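Probable polysaccharide deacetylase pdaA (Bacillus subtilis, PDB 1NY1) removes the acetyl group from N-acetylmuramic acid in peptidoglycan glycan strands, leading to muramic delta-lactam in the spore cortex and enabling germination. Local coordinates at residues Glu4-Gly9 and Lys23-Leu28. Sequence-based numbering, arbitrary orientation.
Sequences EPINWG and KQLNSL
The indole of Trp8 meets Leu25 obliquely at the six-membered ring: CZ3 of Trp8 lies 4.2 Å from both CD1 and CD2 of Leu25. Among its other neighbours, Phe163 stacks on it, Trp164 meets it edge-to-face and Tyr36 with planes inclined at about 55°; Ala21 and Phe146 also touch it. Its NE1 donates a hydrogen bond to the carbonyl oxygen of Trp164, which satisfies the polar atom of this buried ring and should restrict its rotation. With CG anti to the backbone N (chi1 -173°), the far end of the indole comes nearer the helix than the direction of its CB would suggest.

Residues 4-9 lie close to the N-terminus of this NodB-homology deacetylase; strand 6-7 pairs antiparallel with 145-146, and helix 23-31 packs against the segment through apolar side chains, with no hydrogen bond between the two. The Trp8 side chain is about 10 Å from those of Asp50, by similarity the proton acceptor, and His101, a metal ligand. Ile6 supplies two separate branches. The side chains of Ile6 and Leu25 pass each other in opposite directions, CG2 of Ile6 4.1 Å from CD2 of Leu25, whereas CD1 of Ile6 meets CD1 of Leu28 tip to tip at 3.7 Å. CG1 stands anti to the carbonyl carbon (chi1 -56°) and continues extended to CD1, which carries that methyl to the next helical turn.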
# COMPACT_ATOMS: atom_id res chain seq x y z
N GLU A 4 0.14 7.56 -21.75
CA GLU A 4 -1.16 6.91 -21.88
C GLU A 4 -1.58 6.37 -20.52
O GLU A 4 -0.87 5.56 -19.93
CB GLU A 4 -1.08 5.77 -22.90
CG GLU A 4 -1.07 6.23 -24.34
CD GLU A 4 -2.39 6.86 -24.75
OE1 GLU A 4 -3.42 6.18 -24.61
OE2 GLU A 4 -2.38 8.02 -25.21
N PRO A 5 -2.72 6.83 -20.00
CA PRO A 5 -3.22 6.38 -18.69
C PRO A 5 -3.29 4.85 -18.59
O PRO A 5 -3.73 4.17 -19.53
CB PRO A 5 -4.59 7.03 -18.61
CG PRO A 5 -4.39 8.31 -19.33
CD PRO A 5 -3.59 7.89 -20.55
N ILE A 6 -2.85 4.33 -17.46
CA ILE A 6 -2.85 2.89 -17.20
C ILE A 6 -3.41 2.67 -15.80
O ILE A 6 -2.94 3.28 -14.84
CB ILE A 6 -1.41 2.31 -17.26
CG1 ILE A 6 -0.76 2.64 -18.60
CG2 ILE A 6 -1.45 0.81 -17.06
CD1 ILE A 6 0.69 2.22 -18.70
N ASN A 7 -4.41 1.80 -15.67
CA ASN A 7 -4.98 1.51 -14.36
C ASN A 7 -4.41 0.18 -13.88
O ASN A 7 -4.51 -0.83 -14.58
CB ASN A 7 -6.51 1.43 -14.42
CG ASN A 7 -7.18 2.77 -14.70
OD1 ASN A 7 -8.36 2.95 -14.43
ND2 ASN A 7 -6.42 3.70 -15.27
N TRP A 8 -3.79 0.18 -12.71
CA TRP A 8 -3.22 -1.06 -12.20
C TRP A 8 -4.33 -2.08 -11.96
O TRP A 8 -5.23 -1.85 -11.16
CB TRP A 8 -2.46 -0.83 -10.90
CG TRP A 8 -1.75 -2.06 -10.48
CD1 TRP A 8 -2.07 -2.90 -9.46
CD2 TRP A 8 -0.65 -2.67 -11.17
NE1 TRP A 8 -1.24 -4.00 -9.47
CE2 TRP A 8 -0.36 -3.88 -10.51
CE3 TRP A 8 0.12 -2.31 -12.29
CZ2 TRP A 8 0.66 -4.73 -10.93
CZ3 TRP A 8 1.13 -3.16 -12.70
CH2 TRP A 8 1.40 -4.36 -12.02
N GLY A 9 -4.23 -3.20 -12.66
CA GLY A 9 -5.21 -4.27 -12.54
C GLY A 9 -4.53 -5.58 -12.89
O GLY A 9 -3.48 -5.59 -13.53
N LYS A 23 3.32 -9.65 -19.63
CA LYS A 23 4.64 -9.22 -20.08
C LYS A 23 4.77 -7.71 -20.30
O LYS A 23 5.78 -7.12 -19.91
CB LYS A 23 5.01 -9.95 -21.38
CG LYS A 23 3.90 -10.80 -21.96
CD LYS A 23 3.66 -12.04 -21.11
CE LYS A 23 2.29 -12.64 -21.40
NZ LYS A 23 1.20 -11.68 -21.05
N GLN A 24 3.77 -7.09 -20.91
CA GLN A 24 3.82 -5.65 -21.16
C GLN A 24 3.92 -4.85 -19.87
O GLN A 24 4.76 -3.95 -19.76
CB GLN A 24 2.59 -5.20 -21.95
CG GLN A 24 2.69 -5.43 -23.45
CD GLN A 24 1.55 -4.80 -24.22
OE1 GLN A 24 1.26 -3.61 -24.06
NE2 GLN A 24 0.90 -5.58 -25.08
N LEU A 25 3.08 -5.18 -18.89
CA LEU A 25 3.11 -4.48 -17.61
C LEU A 25 4.35 -4.83 -16.81
O LEU A 25 4.93 -3.97 -16.15
CB LEU A 25 1.85 -4.80 -16.80
CG LEU A 25 0.63 -3.95 -17.14
CD1 LEU A 25 -0.57 -4.42 -16.33
CD2 LEU A 25 0.94 -2.49 -16.84
N ASN A 26 4.76 -6.09 -16.85
CA ASN A 26 5.95 -6.49 -16.11
C ASN A 26 7.17 -5.74 -16.62
O ASN A 26 8.01 -5.30 -15.84
CB ASN A 26 6.17 -8.00 -16.21
CG ASN A 26 5.15 -8.79 -15.44
OD1 ASN A 26 4.60 -8.32 -14.44
ND2 ASN A 26 4.90 -10.02 -15.87
N SER A 27 7.26 -5.59 -17.94
CA SER A 27 8.40 -4.89 -18.54
C SER A 27 8.41 -3.41 -18.17
O SER A 27 9.45 -2.85 -17.84
CB SER A 27 8.38 -5.04 -20.06
OG SER A 27 8.63 -6.38 -20.45
N LEU A 28 7.24 -2.78 -18.22
CA LEU A 28 7.12 -1.37 -17.91
C LEU A 28 7.53 -1.05 -16.48
O LEU A 28 8.38 -0.19 -16.25
CB LEU A 28 5.68 -0.89 -18.12
CG LEU A 28 5.50 0.42 -18.89
CD1 LEU A 28 4.14 1.00 -18.56
CD2 LEU A 28 6.60 1.42 -18.52